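Long-range contacts in galactose-1-phosphate uridylyltransferase (Pyrobaculum aerophilum str. IM2, PDB 6K5Z), which probably transfers uridylyl groups between UDP-glucose and galactose 1-phosphate in sugar metabolism, as a zinc- and iron-containing dimer of the HIT clan: residues F125-K130 against H140-I145; I175-E180 against N189-V194. One frame throughout, in Å; residues are numbered along the deposited sequence.

Interaction 1. Residues F125-K130 against H140-I145; sequences FRNKGK and HSQIYI. With PO4 (phosphate ion), chain J.
Phe125 and Gln142 form a hydrogen-bonded antiparallel pair in the beta hairpin of strands 121-128 and 140-146, part of the half-barrel sheet. Two backbone bonds close the pair, Phe125 N to Gln142 O at 2.8 Å and Gln142 N to Phe125 O at 2.7 Å. Both side chains rise from the same face of the sheet, and CB of Gln142 sits over one face of the Phe125 ring, a CH-pi contact 4.0 Å from the ring centroid. With CG turned between its own N and carbonyl carbon (chi1 64°), Phe125 lays its ring along the neighbouring strand and sends its edge into the face of Tyr144. The result is a T-shaped pair with planes at 73°, CE1 of Phe125 lying 3.8 Å from CE2 of Tyr144. Tyr144 is a UDP-binding residue of this enzyme, so the ring pair probably backs the nucleotide site, which holds no UDP here.

Next along the strands, the aliphatic part of Arg126 runs past Ser141, CB of Arg126 3.4 Å from OG of Ser141. Glu82 takes both polar ends, through a salt bridge to Arg126 and a hydrogen bond to Ser141. Beyond Arg126 the strands diverge, and water 2 bridges N of Asn127 and O of His140. Asn127 itself turns its OD1 to N of Gly284 of the second subunit.

His140 is the predicted uridylylated nucleophile. Its ND1 is hydrogen-bonded to the backbone O of zinc-binding His138, while in the ring plane NE2 of His140 donates to O3 of a phosphate ion, probably from the crystallisation liquor, at 2.5 Å.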
loop_
_atom_site.group_PDB
_atom_site.type_symbol
_atom_site.label_atom_id
_atom_site.label_comp_id
_atom_site.label_asym_id
_atom_site.label_seq_id
_atom_site.Cartn_x
_atom_site.Cartn_y
_atom_site.Cartn_z
ATOM N N PHE B 125 -12.102 -5.844 8.617
ATOM C CA PHE B 125 -11.799 -4.492 8.192
ATOM C C PHE B 125 -12.977 -3.792 7.584
ATOM O O PHE B 125 -14.014 -4.411 7.274
ATOM C CB PHE B 125 -10.658 -4.508 7.229
ATOM C CG PHE B 125 -10.955 -5.223 5.948
ATOM C CD1 PHE B 125 -10.738 -6.595 5.841
ATOM C CD2 PHE B 125 -11.388 -4.530 4.845
ATOM C CE1 PHE B 125 -10.959 -7.258 4.643
ATOM C CE2 PHE B 125 -11.632 -5.174 3.652
ATOM C CZ PHE B 125 -11.425 -6.542 3.541
ATOM N N ARG B 126 -12.794 -2.497 7.430
ATOM C CA ARG B 126 -13.802 -1.612 6.860
ATOM C C ARG B 126 -13.136 -0.552 5.986
ATOM O O ARG B 126 -12.237 0.108 6.432
ATOM C CB ARG B 126 -14.577 -0.931 7.992
ATOM C CG ARG B 126 -15.666 0.023 7.555
ATOM C CD ARG B 126 -16.409 0.636 8.755
ATOM N NE ARG B 126 -17.833 0.716 8.443
ATOM C CZ ARG B 126 -18.422 1.676 7.744
ATOM N NH1 ARG B 126 -17.745 2.747 7.314
ATOM N NH2 ARG B 126 -19.714 1.603 7.507
ATOM N N ASN B 127 -13.611 -0.437 4.746
ATOM C CA ASN B 127 -13.330 0.662 3.830
ATOM C C ASN B 127 -14.494 1.668 3.777
ATOM O O ASN B 127 -15.668 1.279 3.677
ATOM C CB ASN B 127 -13.167 0.084 2.408
ATOM C CG ASN B 127 -12.000 -0.875 2.299
ATOM O OD1 ASN B 127 -10.949 -0.628 2.874
ATOM N ND2 ASN B 127 -12.193 -1.988 1.621
ATOM N N LYS B 128 -14.167 2.949 3.758
ATOM C CA LYS B 128 -15.164 3.983 3.766
ATOM C C LYS B 128 -14.781 5.141 2.855
ATOM O O LYS B 128 -13.642 5.665 2.908
ATOM C CB LYS B 128 -15.363 4.462 5.197
ATOM C CG LYS B 128 -16.645 5.258 5.405
ATOM C CD LYS B 128 -16.433 6.737 5.097
ATOM C CE LYS B 128 -17.607 7.594 5.524
ATOM N NZ LYS B 128 -17.230 9.044 5.494
ATOM N N GLY B 129 -15.750 5.556 2.027
ATOM C CA GLY B 129 -15.573 6.709 1.121
ATOM C C GLY B 129 -15.566 6.322 -0.352
ATOM O O GLY B 129 -14.824 5.423 -0.774
ATOM N N LYS B 130 -16.421 6.976 -1.133
ATOM C CA LYS B 130 -16.413 6.849 -2.598
ATOM C C LYS B 130 -15.004 7.052 -3.150
ATOM O O LYS B 130 -14.561 6.343 -4.037
ATOM C CB LYS B 130 -17.317 7.916 -3.221
ATOM C CG LYS B 130 -18.794 7.581 -3.301
ATOM C CD LYS B 130 -19.557 8.745 -3.933
ATOM C CE LYS B 130 -20.964 8.358 -4.400
ATOM N NZ LYS B 130 -21.937 8.213 -3.277
ATOM N N HIS B 140 -21.236 -0.922 5.607
ATOM C CA HIS B 140 -20.878 -2.277 5.788
ATOM C C HIS B 140 -19.411 -2.396 6.061
ATOM O O HIS B 140 -18.653 -1.488 5.775
ATOM C CB HIS B 140 -21.269 -3.061 4.548
ATOM C CG HIS B 140 -20.481 -2.669 3.348
ATOM N ND1 HIS B 140 -20.521 -1.403 2.820
ATOM C CD2 HIS B 140 -19.567 -3.357 2.627
ATOM C CE1 HIS B 140 -19.671 -1.337 1.807
ATOM N NE2 HIS B 140 -19.073 -2.505 1.682
ATOM N N SER B 141 -19.047 -3.546 6.623
ATOM C CA SER B 141 -17.694 -3.906 6.959
ATOM C C SER B 141 -17.437 -5.294 6.357
ATOM O O SER B 141 -18.364 -5.911 5.780
ATOM C CB SER B 141 -17.555 -3.932 8.487
ATOM O OG SER B 141 -17.335 -2.639 8.987
ATOM N N GLN B 142 -16.199 -5.779 6.488
ATOM C CA GLN B 142 -15.816 -7.085 5.915
ATOM C C GLN B 142 -15.018 -7.925 6.874
ATOM O O GLN B 142 -14.293 -7.423 7.741
ATOM C CB GLN B 142 -15.014 -6.923 4.630
ATOM C CG GLN B 142 -15.798 -6.297 3.475
ATOM C CD GLN B 142 -15.033 -6.364 2.145
ATOM O OE1 GLN B 142 -14.693 -7.439 1.659
ATOM N NE2 GLN B 142 -14.745 -5.220 1.574
ATOM N N ILE B 143 -15.221 -9.227 6.721
ATOM C CA ILE B 143 -14.504 -10.261 7.428
ATOM C C ILE B 143 -13.929 -11.136 6.342
ATOM O O ILE B 143 -14.660 -11.531 5.442
ATOM C CB ILE B 143 -15.477 -11.093 8.312
ATOM C CG1 ILE B 143 -15.936 -10.240 9.496
ATOM C CG2 ILE B 143 -14.827 -12.386 8.831
ATOM C CD1 ILE B 143 -17.199 -10.748 10.171
ATOM N N TYR B 144 -12.630 -11.419 6.408
ATOM C CA TYR B 144 -12.049 -12.578 5.695
ATOM C C TYR B 144 -11.611 -13.591 6.763
ATOM O O TYR B 144 -10.853 -13.251 7.661
ATOM C CB TYR B 144 -10.789 -12.249 4.845
ATOM C CG TYR B 144 -10.915 -11.357 3.634
ATOM C CD1 TYR B 144 -12.099 -11.271 2.920
ATOM C CD2 TYR B 144 -9.806 -10.625 3.163
ATOM C CE1 TYR B 144 -12.195 -10.474 1.800
ATOM C CE2 TYR B 144 -9.903 -9.803 2.037
ATOM C CZ TYR B 144 -11.108 -9.728 1.369
ATOM O OH TYR B 144 -11.302 -8.968 0.257
ATOM N N ILE B 145 -12.076 -14.826 6.623
ATOM C CA ILE B 145 -11.627 -15.958 7.443
ATOM C C ILE B 145 -10.613 -16.725 6.581
ATOM O O ILE B 145 -10.982 -17.285 5.540
ATOM C CB ILE B 145 -12.847 -16.815 7.854
ATOM C CG1 ILE B 145 -13.681 -16.065 8.886
ATOM C CG2 ILE B 145 -12.446 -18.186 8.406
ATOM C CD1 ILE B 145 -15.124 -16.533 8.914
HETATM P P PO4 J . -17.150 -1.873 -1.776
HETATM O O1 PO4 J . -17.867 -0.645 -2.318
HETATM O O2 PO4 J . -17.234 -2.975 -2.842
HETATM O O3 PO4 J . -17.830 -2.349 -0.525
HETATM O O4 PO4 J . -15.713 -1.553 -1.366
HETATM O O HOH W 1 -18.198 0.620 3.758
HETATM O O HOH W 2 -16.050 -2.379 4.263
#

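Interaction 2. Residues I175-E180 against N189-V194; sequences IVEKEE and NWKAFV
Val176 and Lys191 bring their CA atoms within 7.2 Å, and Glu179 and Phe193 within 7.7 Å, where helix 171-178 ends beside strand 190-193 in the C-terminal HIT-family half of the protein. Glu179 is the first residue to leave helical geometry, although its N still donates to O of Ile175.

Lys191 reaches from the strand to this helix end. Its alkyl chain runs counter to the Val176 side chain, CD of Lys191 lying 3.9 Å from CG1 of Val176. A bend at chi3 (-98°) then carries the ammonium group to two backbone carbonyls. NZ of Lys191 donates to O of Val176 at 3.1 Å, from a position tilted out of that carbonyl's plane, and to O of Glu179 at 3.3 Å, nearly in line with the C=O bond. One amine thus ties the last helical turn to the residue that follows it, and its positive charge would suit the negative end of the helix dipole. The carboxylates of Glu177 and Glu180 lie near NZ, beyond salt-bridge distance, and should add to the favourable field.

Phe193, two residues on and also directed at the helix end, packs against Glu179. CB of Glu179 lies over one face of the Phe193 ring, and CG of Glu179 comes to 3.6 Å from CD2 of Phe193. Val176 CG2 and Ile175 CG2 approach the ring obliquely. Val176 also packs on Tyr207 of strand 202-208, and the Cys173 and His264 ligands of the second zinc ion are close by. The Glu179 carboxylate lies only 19° from parallel to the ring, its OE2 3.8 Å from Phe193 CD2 and also salt-bridged to Arg182.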
loop_
_atom_site.group_PDB
_atom_site.type_symbol
_atom_site.label_atom_id
_atom_site.label_comp_id
_atom_site.label_asym_id
_atom_site.label_seq_id
_atom_site.Cartn_x
_atom_site.Cartn_y
_atom_site.Cartn_z
ATOM N N ILE B 175 3.640 0.554 25.318
ATOM C CA ILE B 175 3.355 1.700 24.462
ATOM C C ILE B 175 2.054 2.411 24.836
ATOM O O ILE B 175 1.997 3.639 24.887
ATOM C CB ILE B 175 3.259 1.288 22.981
ATOM C CG1 ILE B 175 4.599 0.745 22.485
ATOM C CG2 ILE B 175 2.816 2.465 22.128
ATOM C CD1 ILE B 175 4.589 0.352 21.025
ATOM N N VAL B 176 1.010 1.632 25.098
ATOM C CA VAL B 176 -0.291 2.198 25.440
ATOM C C VAL B 176 -0.320 2.982 26.747
ATOM O O VAL B 176 -0.874 4.077 26.806
ATOM C CB VAL B 176 -1.372 1.101 25.504
ATOM C CG1 VAL B 176 -2.652 1.651 26.113
ATOM C CG2 VAL B 176 -1.630 0.525 24.122
ATOM N N GLU B 177 0.290 2.425 27.787
ATOM C CA GLU B 177 0.317 3.076 29.093
ATOM C C GLU B 177 1.102 4.381 29.092
ATOM O O GLU B 177 0.704 5.361 29.718
ATOM C CB GLU B 177 0.852 2.129 30.168
ATOM C CG GLU B 177 0.719 2.677 31.580
ATOM C CD GLU B 177 -0.674 3.203 31.874
ATOM O OE1 GLU B 177 -1.640 2.725 31.244
ATOM O OE2 GLU B 177 -0.804 4.096 32.738
ATOM N N LYS B 178 2.223 4.381 28.384
ATOM C CA LYS B 178 3.088 5.549 28.318
ATOM C C LYS B 178 2.474 6.699 27.529
ATOM O O LYS B 178 2.600 7.860 27.906
ATOM C CB LYS B 178 4.447 5.174 27.723
ATOM C CG LYS B 178 5.562 6.148 28.064
ATOM C CD LYS B 178 6.905 5.653 27.556
ATOM C CE LYS B 178 8.051 6.405 28.213
ATOM N NZ LYS B 178 7.932 7.878 28.032
ATOM N N GLU B 179 1.808 6.366 26.431
ATOM C CA GLU B 179 1.213 7.378 25.566
ATOM C C GLU B 179 0.071 8.174 26.186
ATOM O O GLU B 179 -0.898 7.605 26.683
ATOM C CB GLU B 179 0.704 6.705 24.288
ATOM C CG GLU B 179 0.102 7.661 23.277
ATOM C CD GLU B 179 1.158 8.425 22.510
ATOM O OE1 GLU B 179 1.223 9.662 22.659
ATOM O OE2 GLU B 179 1.930 7.783 21.771
ATOM N N GLU B 180 0.201 9.499 26.159
ATOM C CA GLU B 180 -0.857 10.370 26.654
ATOM C C GLU B 180 -0.931 11.707 25.913
ATOM O O GLU B 180 -2.010 12.267 25.738
ATOM C CB GLU B 180 -0.725 10.587 28.161
ATOM C CG GLU B 180 -2.040 10.944 28.832
ATOM C CD GLU B 180 -2.163 10.345 30.217
ATOM O OE1 GLU B 180 -1.210 10.483 31.011
ATOM O OE2 GLU B 180 -3.214 9.736 30.507
ATOM N N ASN B 189 -12.050 1.166 29.316
ATOM C CA ASN B 189 -11.346 0.022 28.712
ATOM C C ASN B 189 -10.537 0.203 27.424
ATOM O O ASN B 189 -9.949 -0.779 26.963
ATOM C CB ASN B 189 -12.350 -1.088 28.478
ATOM C CG ASN B 189 -12.716 -1.779 29.744
ATOM O OD1 ASN B 189 -11.846 -2.420 30.359
ATOM N ND2 ASN B 189 -13.998 -1.658 30.166
ATOM N N TRP B 190 -10.505 1.405 26.842
ATOM C CA TRP B 190 -9.880 1.632 25.531
ATOM C C TRP B 190 -9.129 2.926 25.505
ATOM O O TRP B 190 -9.574 3.931 26.052
ATOM C CB TRP B 190 -10.923 1.651 24.389
ATOM C CG TRP B 190 -11.595 0.346 24.295
ATOM C CD1 TRP B 190 -12.665 -0.058 25.016
ATOM C CD2 TRP B 190 -11.196 -0.769 23.500
ATOM N NE1 TRP B 190 -12.968 -1.359 24.723
ATOM C CE2 TRP B 190 -12.074 -1.822 23.795
ATOM C CE3 TRP B 190 -10.208 -0.962 22.525
ATOM C CZ2 TRP B 190 -12.013 -3.054 23.151
ATOM C CZ3 TRP B 190 -10.106 -2.219 21.903
ATOM C CH2 TRP B 190 -11.017 -3.238 22.207
ATOM N N LYS B 191 -7.998 2.883 24.806
ATOM C CA LYS B 191 -7.221 4.052 24.490
ATOM C C LYS B 191 -7.047 4.188 22.939
ATOM O O LYS B 191 -6.754 3.208 22.237
ATOM C CB LYS B 191 -5.894 3.973 25.241
ATOM C CG LYS B 191 -5.356 5.339 25.587
ATOM C CD LYS B 191 -4.029 5.294 26.339
ATOM C CE LYS B 191 -4.187 5.424 27.849
ATOM N NZ LYS B 191 -2.884 5.742 28.482
ATOM N N ALA B 192 -7.275 5.416 22.457
ATOM C CA ALA B 192 -7.201 5.809 21.074
ATOM C C ALA B 192 -6.235 6.992 20.939
ATOM O O ALA B 192 -6.484 8.082 21.478
ATOM C CB ALA B 192 -8.569 6.211 20.566
ATOM N N PHE B 193 -5.150 6.785 20.184
ATOM C CA PHE B 193 -4.073 7.800 20.034
ATOM C C PHE B 193 -3.457 7.734 18.634
ATOM O O PHE B 193 -3.552 6.716 17.948
ATOM C CB PHE B 193 -2.960 7.574 21.068
ATOM C CG PHE B 193 -2.333 6.219 20.971
ATOM C CD1 PHE B 193 -2.959 5.118 21.514
ATOM C CD2 PHE B 193 -1.126 6.040 20.330
ATOM C CE1 PHE B 193 -2.387 3.860 21.451
ATOM C CE2 PHE B 193 -0.552 4.795 20.239
ATOM C CZ PHE B 193 -1.181 3.699 20.795
ATOM N N VAL B 194 -2.866 8.849 18.237
ATOM C CA VAL B 194 -2.070 8.947 17.020
ATOM C C VAL B 194 -0.728 8.344 17.309
ATOM O O VAL B 194 0.002 8.881 18.120
ATOM C CB VAL B 194 -1.820 10.405 16.612
ATOM C CG1 VAL B 194 -0.838 10.457 15.450
ATOM C CG2 VAL B 194 -3.126 11.085 16.226
#

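Overall arrangement
Interaction 1 is complete before the chain reaches interaction 2; the first belongs to the N-terminal and the second to the C-terminal HIT-family part. Their centres lie 24 Å apart and their nearest atoms about 14 Å, so they do not touch, yet both reach the same nine-stranded antiparallel sheet. The hairpin of interaction 1 supplies its third and fourth strands, next to the central strand 247-252 of the other half. Interaction 2 lies near the far end, joining strand 190-193 to helix 171-178. One contact carries the predicted nucleophile and a UDP-binding residue; the other sits beside the second zinc site. Both touch the second subunit, interaction 1 through its strands and interaction 2 through helix 171-178.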